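Local coordinates for protein endopolygalacturonase (PDB 1K5C) that probably hydrolyses the alpha-1,4 links between galacturonate units inside polygalacturonan chains, as a family 28 glycoside hydrolase with a right-handed parallel beta-helix fold, at residues D153-S158 and Q165-K170; D174-N179 and I184-N189; A229-T234 and V266-T271. All coordinates share one frame; numbering follows the deposited sequence.

How the interactions relate
Interactions 1 and 2 belong to the interior of the beta-helix and follow each other along the chain. Their centres lie about 6 Å apart, and they touch. Val157 O and Asn179 N, 2.8 Å apart, probably form a hydrogen bond between neighbouring strands. The side-chain OD1 of Asn189 probably accepts a hydrogen bond from Cys167 N, 2.8 Å away. Both contacts run close to the galacturonate site: Gly154 is about 8 Å from the side chain of Asp173, and the side chain of Cys175 is about 7 Å from that of His195. Interaction 3 is a surface contact, centred about 26 Å from interaction 1 and 23 Å from interaction 2. Its Arg231 lies about 6 Å, side chain to side chain, from galacturonate-binding Tyr262.

Interaction 1: residues D153-S158 and Q165-K170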
loop_
_atom_site.group_PDB
_atom_site.type_symbol
_atom_site.label_atom_id
_atom_site.label_comp_id
_atom_site.label_asym_id
_atom_site.label_seq_id
_atom_site.Cartn_x
_atom_site.Cartn_y
_atom_site.Cartn_z
ATOM N N ASP A 153 -6.321 -1.479 -3.115
ATOM C CA ASP A 153 -5.096 -1.059 -2.427
ATOM C C ASP A 153 -4.118 -0.426 -3.415
ATOM O O ASP A 153 -3.889 -0.930 -4.508
ATOM C CB ASP A 153 -4.354 -2.267 -1.821
ATOM C CG ASP A 153 -5.147 -3.115 -0.853
ATOM O OD1 ASP A 153 -6.396 -3.112 -0.881
ATOM O OD2 ASP A 153 -4.468 -3.846 -0.065
ATOM N N GLY A 154 -3.478 0.673 -2.986
ATOM C CA GLY A 154 -2.482 1.297 -3.864
ATOM C C GLY A 154 -1.217 0.433 -4.021
ATOM O O GLY A 154 -0.871 0.016 -5.142
ATOM N N PHE A 155 -0.584 0.202 -2.879
ATOM C CA PHE A 155 0.655 -0.585 -2.824
ATOM C C PHE A 155 0.505 -1.631 -1.722
ATOM O O PHE A 155 0.229 -1.269 -0.573
ATOM C CB PHE A 155 1.871 0.303 -2.446
ATOM C CG PHE A 155 2.078 1.457 -3.399
ATOM C CD1 PHE A 155 2.859 1.300 -4.563
ATOM C CD2 PHE A 155 1.495 2.708 -3.151
ATOM C CE1 PHE A 155 3.025 2.375 -5.426
ATOM C CE2 PHE A 155 1.675 3.762 -4.013
ATOM C CZ PHE A 155 2.409 3.616 -5.172
ATOM N N ASP A 156 0.704 -2.901 -2.078
ATOM C CA ASP A 156 0.784 -4.009 -1.105
ATOM C C ASP A 156 2.224 -4.474 -1.072
ATOM O O ASP A 156 2.759 -4.891 -2.103
ATOM C CB ASP A 156 -0.144 -5.153 -1.523
ATOM C CG ASP A 156 -1.615 -4.801 -1.450
ATOM O OD1 ASP A 156 -1.969 -4.161 -0.376
ATOM O OD2 ASP A 156 -2.412 -5.121 -2.310
ATOM N N VAL A 157 2.861 -4.358 0.097
ATOM C CA VAL A 157 4.291 -4.619 0.207
ATOM C C VAL A 157 4.570 -5.811 1.086
ATOM O O VAL A 157 4.220 -5.818 2.266
ATOM C CB VAL A 157 5.027 -3.366 0.765
ATOM C CG1 VAL A 157 6.533 -3.629 0.834
ATOM C CG2 VAL A 157 4.715 -2.130 -0.095
ATOM N N SER A 158 5.253 -6.805 0.505
ATOM C CA SER A 158 5.839 -7.966 1.229
ATOM C C SER A 158 7.280 -8.069 0.737
ATOM O O SER A 158 7.543 -8.754 -0.259
ATOM C CB SER A 158 5.045 -9.236 1.029
ATOM O OG SER A 158 3.759 -9.156 1.662
ATOM N N GLN A 165 7.896 6.801 -2.548
ATOM C CA GLN A 165 7.948 8.244 -2.240
ATOM C C GLN A 165 7.318 9.009 -3.387
ATOM O O GLN A 165 7.359 8.594 -4.569
ATOM C CB GLN A 165 9.367 8.725 -1.983
ATOM C CG GLN A 165 10.336 8.484 -3.154
ATOM C CD GLN A 165 11.784 8.845 -2.801
ATOM O OE1 GLN A 165 12.186 8.784 -1.667
ATOM N NE2 GLN A 165 12.549 9.181 -3.859
ATOM N N ASN A 166 6.760 10.196 -3.035
ATOM C CA ASN A 166 6.247 11.117 -4.047
ATOM C C ASN A 166 5.106 10.490 -4.875
ATOM O O ASN A 166 4.854 10.953 -5.997
ATOM C CB ASN A 166 7.323 11.668 -5.015
ATOM C CG ASN A 166 8.484 12.237 -4.241
ATOM O OD1 ASN A 166 8.315 12.976 -3.278
ATOM N ND2 ASN A 166 9.699 11.894 -4.667
ATOM N N CYS A 167 4.390 9.533 -4.320
ATOM C CA CYS A 167 3.293 8.867 -5.036
ATOM C C CYS A 167 1.954 9.476 -4.647
ATOM O O CYS A 167 1.827 10.204 -3.627
ATOM C CB CYS A 167 3.331 7.372 -4.727
ATOM S SG CYS A 167 4.779 6.512 -5.399
ATOM N N ILE A 168 0.941 9.163 -5.454
ATOM C CA ILE A 168 -0.422 9.655 -5.261
ATOM C C ILE A 168 -1.360 8.457 -5.393
ATOM O O ILE A 168 -1.246 7.724 -6.372
ATOM C CB ILE A 168 -0.788 10.728 -6.305
ATOM C CG1 ILE A 168 0.129 11.948 -6.144
ATOM C CG2 ILE A 168 -2.257 11.072 -6.253
ATOM C CD1 ILE A 168 0.010 12.967 -7.257
ATOM N N VAL A 169 -2.235 8.246 -4.421
ATOM C CA VAL A 169 -3.204 7.155 -4.492
ATOM C C VAL A 169 -4.601 7.686 -4.210
ATOM O O VAL A 169 -4.852 8.259 -3.144
ATOM C CB VAL A 169 -2.871 6.025 -3.445
ATOM C CG1 VAL A 169 -3.935 4.950 -3.527
ATOM C CG2 VAL A 169 -1.463 5.496 -3.669
ATOM N N LYS A 170 -5.507 7.466 -5.158
ATOM C CA LYS A 170 -6.929 7.815 -5.046
ATOM C C LYS A 170 -7.684 6.483 -5.178
ATOM O O LYS A 170 -7.706 5.887 -6.261
ATOM C CB LYS A 170 -7.350 8.753 -6.183
ATOM C CG LYS A 170 -6.535 10.074 -6.188
ATOM C CD LYS A 170 -6.924 10.924 -7.395
ATOM C CE LYS A 170 -6.139 12.261 -7.360
ATOM N NZ LYS A 170 -6.386 12.943 -8.675
#
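Inside the parallel beta-helix, Gly154 and Phe155 of 153-158 pack against Cys167 and Val169 of 165-170, part of the hydrophobic filling between the walls of the coil. The contact is apolar, with no hydrogen bond between the two segments. Phe155 has the largest share. Its ring reaches across with its far end, CE2 and CZ. CZ of Phe155 lies 3.7 Å from SG of Cys167, and CE2 of Phe155 lies 3.6 Å from CG2 of Val169. Both partners approach the ring obliquely. The sulfur sits 4.8 Å from the centroid of the Phe155 ring and 57° off its normal, a cysteine sulfur-aromatic contact. CB of Cys167 adds to the packing, 3.9 Å from CZ of Phe155.

Val169 splits its two methyls between two neighbours. With chi1 at 178°, CG1 is anti to the backbone N and lies 3.9 Å from CA of Gly154, while CG2 turns to the Phe155 ring. The CA atoms of Gly154 and Val169 are 5.9 Å apart, and in this arrangement a CB on Gly154 would run into CG2 of Val169. Replacing Phe155 by an alanine would probably open a gap beside the sulfur of Cys167 and CG2 of Val169, and deprive both of their aromatic partner.

The neighbouring coils continue the packing. Phe155 also touches Leu133 of strand 130-139 and Ile176 of strand 176-179, and Cys167 touches Ile136. Val169 lies on Cys175 in the next turn of the helix. Backbone hydrogen bonds from Phe155 to Cys175 and Ala177 join strand 155-158 to the coil that follows.

Interaction 2: residues D174-N179 and I184-N189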
loop_
_atom_site.group_PDB
_atom_site.type_symbol
_atom_site.label_atom_id
_atom_site.label_comp_id
_atom_site.label_asym_id
_atom_site.label_seq_id
_atom_site.Cartn_x
_atom_site.Cartn_y
_atom_site.Cartn_z
ATOM N N ASP A 174 -6.689 0.490 1.482
ATOM C CA ASP A 174 -5.421 1.012 2.009
ATOM C C ASP A 174 -4.656 1.739 0.909
ATOM O O ASP A 174 -4.492 1.243 -0.198
ATOM C CB ASP A 174 -4.592 -0.146 2.576
ATOM C CG ASP A 174 -5.203 -0.731 3.837
ATOM O OD1 ASP A 174 -5.786 0.059 4.591
ATOM O OD2 ASP A 174 -4.998 -1.932 4.078
ATOM N N CYS A 175 -4.107 2.900 1.263
ATOM C CA CYS A 175 -3.190 3.604 0.361
ATOM C C CYS A 175 -1.928 2.747 0.114
ATOM O O CYS A 175 -1.493 2.519 -1.007
ATOM C CB CYS A 175 -2.907 4.968 1.001
ATOM S SG CYS A 175 -1.882 6.026 -0.009
ATOM N N ILE A 176 -1.408 2.275 1.239
ATOM C CA ILE A 176 -0.359 1.248 1.301
ATOM C C ILE A 176 -0.781 0.276 2.397
ATOM O O ILE A 176 -1.336 0.708 3.416
ATOM C CB ILE A 176 1.062 1.827 1.586
ATOM C CG1 ILE A 176 2.107 0.713 1.653
ATOM C CG2 ILE A 176 1.081 2.745 2.820
ATOM C CD1 ILE A 176 3.549 1.228 1.613
ATOM N N ALA A 177 -0.480 -1.006 2.154
ATOM C CA ALA A 177 -0.554 -2.020 3.212
ATOM C C ALA A 177 0.818 -2.713 3.233
ATOM O O ALA A 177 1.222 -3.343 2.256
ATOM C CB ALA A 177 -1.655 -3.031 2.979
ATOM N N ILE A 178 1.524 -2.561 4.364
ATOM C CA ILE A 178 2.810 -3.195 4.545
ATOM C C ILE A 178 2.540 -4.491 5.301
ATOM O O ILE A 178 2.157 -4.489 6.472
ATOM C CB ILE A 178 3.768 -2.293 5.342
ATOM C CG1 ILE A 178 4.010 -0.953 4.605
ATOM C CG2 ILE A 178 5.074 -3.052 5.575
ATOM C CD1 ILE A 178 4.735 0.080 5.427
ATOM N N ASN A 179 2.697 -5.626 4.587
ATOM C CA ASN A 179 2.275 -6.913 5.099
ATOM C C ASN A 179 3.402 -7.805 5.619
ATOM O O ASN A 179 3.129 -8.725 6.393
ATOM C CB ASN A 179 1.488 -7.649 3.989
ATOM C CG ASN A 179 0.198 -6.905 3.650
ATOM O OD1 ASN A 179 -0.152 -6.774 2.441
ATOM N ND2 ASN A 179 -0.464 -6.417 4.646
ATOM N N ILE A 184 11.376 -0.445 5.402
ATOM C CA ILE A 184 10.381 0.049 4.455
ATOM C C ILE A 184 10.067 1.510 4.799
ATOM O O ILE A 184 9.728 1.810 5.937
ATOM C CB ILE A 184 9.102 -0.832 4.469
ATOM C CG1 ILE A 184 9.454 -2.282 4.093
ATOM C CG2 ILE A 184 8.039 -0.239 3.522
ATOM C CD1 ILE A 184 8.473 -3.277 4.602
ATOM N N ARG A 185 10.185 2.359 3.778
ATOM C CA ARG A 185 10.008 3.797 3.943
ATOM C C ARG A 185 8.887 4.260 3.000
ATOM O O ARG A 185 8.930 3.950 1.813
ATOM C CB ARG A 185 11.303 4.532 3.644
ATOM C CG ARG A 185 11.204 6.038 3.865
ATOM C CD ARG A 185 12.574 6.651 3.529
ATOM N NE ARG A 185 13.140 6.783 4.759
ATOM C CZ ARG A 185 13.351 7.720 5.677
ATOM N NH1 ARG A 185 13.059 8.979 5.697
ATOM N NH2 ARG A 185 13.940 7.045 6.624
ATOM N N PHE A 186 7.900 4.965 3.553
ATOM C CA PHE A 186 6.755 5.494 2.798
ATOM C C PHE A 186 6.798 7.023 3.068
ATOM O O PHE A 186 6.434 7.437 4.187
ATOM C CB PHE A 186 5.478 4.843 3.256
ATOM C CG PHE A 186 4.231 5.209 2.456
ATOM C CD1 PHE A 186 4.059 4.652 1.186
ATOM C CD2 PHE A 186 3.260 6.053 2.971
ATOM C CE1 PHE A 186 2.893 4.965 0.453
ATOM C CE2 PHE A 186 2.109 6.360 2.241
ATOM C CZ PHE A 186 1.925 5.803 0.990
ATOM N N GLU A 187 7.297 7.805 2.111
ATOM C CA GLU A 187 7.610 9.201 2.375
ATOM C C GLU A 187 7.038 10.134 1.291
ATOM O O GLU A 187 7.178 9.912 0.090
ATOM C CB GLU A 187 9.141 9.404 2.466
ATOM C CG GLU A 187 9.528 10.835 2.807
ATOM C CD GLU A 187 10.954 10.989 3.300
ATOM O OE1 GLU A 187 11.809 10.141 3.022
ATOM O OE2 GLU A 187 11.217 12.034 3.956
ATOM N N ASN A 188 6.426 11.235 1.764
ATOM C CA ASN A 188 5.994 12.333 0.869
ATOM C C ASN A 188 5.007 11.846 -0.176
ATOM O O ASN A 188 5.040 12.294 -1.340
ATOM C CB ASN A 188 7.199 13.034 0.236
ATOM C CG ASN A 188 8.072 13.754 1.245
ATOM O OD1 ASN A 188 7.702 13.929 2.421
ATOM N ND2 ASN A 188 9.264 14.142 0.857
ATOM N N ASN A 189 4.067 10.993 0.247
ATOM C CA ASN A 189 2.986 10.522 -0.609
ATOM C C ASN A 189 1.661 11.228 -0.260
ATOM O O ASN A 189 1.543 11.776 0.836
ATOM C CB ASN A 189 2.817 8.987 -0.445
ATOM C CG ASN A 189 4.104 8.295 -0.756
ATOM O OD1 ASN A 189 4.551 8.197 -1.890
ATOM N ND2 ASN A 189 4.741 7.766 0.286
#
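CG2 of Ile176 stands over one face of the Phe186 ring in a CH-pi contact. It is 3.6 Å from the centroid of the Phe186 ring and only 8° off the normal, so the methyl lies over the centre. The other branch of Ile176 reaches the rim, where CD1 is 3.5 Å from CD1 of Phe186. In Ile176, CG1 is anti to the backbone N (chi1 179°), which sets CG2 between the backbone N and the carbonyl carbon, facing the ring. Over the opposite face of the ring stands the amide nitrogen ND2 of Asn189. ND2 is held by Ile164 O.

Sulfur makes the second kind of contact. SG of Cys175 makes a sulfur-aromatic contact at the ring edge, 77° off the normal and 3.9 Å from CZ of Phe186. The disulfide to Cys191 limits the movement of this sulfur.

Aliphatic packing completes the set. CG2 of Ile178 meets CD1 of Ile184 at 3.5 Å, and CD1 of Ile178 meets CG2 of Ile184 at 3.8 Å. The two side chains run past each other in opposite directions.

All these groups are buried within the parallel beta-helix, between the segments 174-179 and 184-189 of one coil. Phe186 also packs on Ile164 of strand 162-170, Ile197 of strand 197-202 and Ile213 of strand 207-221. Ile176 rests on Val157 of strand 155-158.

Interaction 3: residues A229-T234 and V266-T271; sequences AQRTAT and VGNPGT
The guanidinium of Arg231 meets two backbone carbonyls of 266-271 with one edge. NH2 of Arg231 donates to Gly267 O at 2.9 Å, with a nearly straight angle of 166°. The same NH2 also forms a salt bridge with Asp264. NE of Arg231 donates to Asn268 O, also at 2.9 Å, but more bent at 139°. A weak, longer bond from NE to Gly267 O makes that oxygen a shared acceptor. Both carbonyl oxygens lie in the plane of the guanidinium, while the nitrogens stand above the planes of the carbonyls. The chain of Arg231 is extended through chi1 and chi2, then bends at chi3 (-71°), which turns the NE edge toward the loop. Its CD lies 4.0 Å from OD1 of Asn268, where the two side chains cross at about a right angle.

At the base of the side chain the backbones meet. CA of Gly270 makes a CA-H...O contact of 3.4 Å with O of Arg231. A side chain on Gly270 would collide with that oxygen.

Arg231 stands in a type I beta turn from Gln230 to Ala233, closed by the bond from Ala233 N to Gln230 O. The turn begins at the end of strand 223-230 of the parallel beta-helix, and 266-271 belongs to the loop between strands 254-259 and 275-280.

Farther out, Ser261 OG binds Gly267 O, and Glu299 holds Gly267 N.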
loop_
_atom_site.group_PDB
_atom_site.type_symbol
_atom_site.label_atom_id
_atom_site.label_comp_id
_atom_site.label_asym_id
_atom_site.label_seq_id
_atom_site.Cartn_x
_atom_site.Cartn_y
_atom_site.Cartn_z
ATOM N N ALA A 229 -3.476 -6.566 13.048
ATOM C CA ALA A 229 -3.057 -7.964 13.050
ATOM C C ALA A 229 -4.289 -8.837 13.237
ATOM O O ALA A 229 -5.165 -8.550 14.070
ATOM C CB ALA A 229 -2.067 -8.292 14.148
ATOM N N GLN A 230 -4.330 -9.903 12.454
ATOM C CA GLN A 230 -5.409 -10.884 12.630
ATOM C C GLN A 230 -5.409 -11.385 14.077
ATOM O O GLN A 230 -4.365 -11.778 14.587
ATOM C CB GLN A 230 -5.152 -12.091 11.680
ATOM C CG GLN A 230 -5.281 -11.651 10.235
ATOM C CD GLN A 230 -4.819 -12.679 9.242
ATOM O OE1 GLN A 230 -5.038 -13.844 9.440
ATOM N N ARG A 231 -6.607 -11.443 14.638
ATOM C CA ARG A 231 -6.754 -11.963 16.007
ATOM C C ARG A 231 -6.054 -13.332 16.132
ATOM O O ARG A 231 -5.488 -13.648 17.166
ATOM C CB ARG A 231 -8.252 -12.087 16.334
ATOM C CG ARG A 231 -8.484 -12.635 17.736
ATOM C CD ARG A 231 -9.965 -12.769 18.048
ATOM N NE ARG A 231 -10.647 -11.499 18.227
ATOM C CZ ARG A 231 -11.608 -11.015 17.435
ATOM N NH1 ARG A 231 -11.979 -11.586 16.308
ATOM N NH2 ARG A 231 -12.238 -9.893 17.805
ATOM N N THR A 232 -6.179 -14.172 15.075
ATOM C CA THR A 232 -5.667 -15.555 15.148
ATOM C C THR A 232 -4.190 -15.713 14.794
ATOM O O THR A 232 -3.689 -16.838 14.851
ATOM C CB THR A 232 -6.528 -16.435 14.222
ATOM O OG1 THR A 232 -6.431 -15.905 12.904
ATOM C CG2 THR A 232 -7.992 -16.531 14.670
ATOM N N ALA A 233 -3.507 -14.657 14.378
ATOM C CA ALA A 233 -2.137 -14.815 13.885
ATOM C C ALA A 233 -1.196 -15.224 14.976
ATOM O O ALA A 233 -1.246 -14.719 16.103
ATOM C CB ALA A 233 -1.639 -13.485 13.279
ATOM N N THR A 234 -0.273 -16.128 14.620
ATOM C CA THR A 234 0.794 -16.520 15.504
ATOM C C THR A 234 2.131 -16.415 14.779
ATOM O O THR A 234 2.215 -16.277 13.553
ATOM C CB THR A 234 0.577 -18.006 15.964
ATOM O OG1 THR A 234 0.547 -18.852 14.807
ATOM C CG2 THR A 234 -0.731 -18.099 16.766
ATOM N N VAL A 266 -12.120 -4.063 17.764
ATOM C CA VAL A 266 -11.803 -4.327 19.167
ATOM C C VAL A 266 -12.443 -5.665 19.561
ATOM O O VAL A 266 -13.258 -6.229 18.809
ATOM C CB VAL A 266 -12.299 -3.194 20.073
ATOM C CG1 VAL A 266 -11.681 -1.837 19.721
ATOM C CG2 VAL A 266 -13.806 -3.045 20.018
ATOM N N GLY A 267 -12.060 -6.110 20.763
ATOM C CA GLY A 267 -12.592 -7.315 21.390
ATOM C C GLY A 267 -11.649 -8.491 21.311
ATOM O O GLY A 267 -11.136 -8.830 20.209
ATOM N N ASN A 268 -11.380 -9.134 22.423
ATOM C CA ASN A 268 -10.615 -10.379 22.506
ATOM C C ASN A 268 -9.413 -10.245 21.580
ATOM O O ASN A 268 -9.213 -11.119 20.742
ATOM C CB ASN A 268 -11.480 -11.580 22.145
ATOM C CG ASN A 268 -11.009 -13.022 22.222
ATOM O OD1 ASN A 268 -11.394 -14.068 21.542
ATOM N ND2 ASN A 268 -10.082 -13.236 23.170
ATOM N N PRO A 269 -8.545 -9.224 21.769
ATOM C CA PRO A 269 -7.381 -9.113 20.870
ATOM C C PRO A 269 -6.449 -10.296 21.031
ATOM O O PRO A 269 -6.226 -10.859 22.097
ATOM C CB PRO A 269 -6.742 -7.780 21.278
ATOM C CG PRO A 269 -7.114 -7.696 22.766
ATOM C CD PRO A 269 -8.597 -8.163 22.782
ATOM N N GLY A 270 -5.829 -10.654 19.908
ATOM C CA GLY A 270 -4.854 -11.740 19.897
ATOM C C GLY A 270 -3.549 -11.360 20.581
ATOM O O GLY A 270 -3.205 -10.193 20.756
ATOM N N THR A 271 -2.816 -12.423 20.883
ATOM C CA THR A 271 -1.536 -12.263 21.590
ATOM C C THR A 271 -0.354 -12.772 20.795
ATOM O O THR A 271 0.793 -12.721 21.276
ATOM C CB THR A 271 -1.571 -12.996 22.954
ATOM O OG1 THR A 271 -1.793 -14.394 22.629
ATOM C CG2 THR A 271 -2.649 -12.410 23.821
#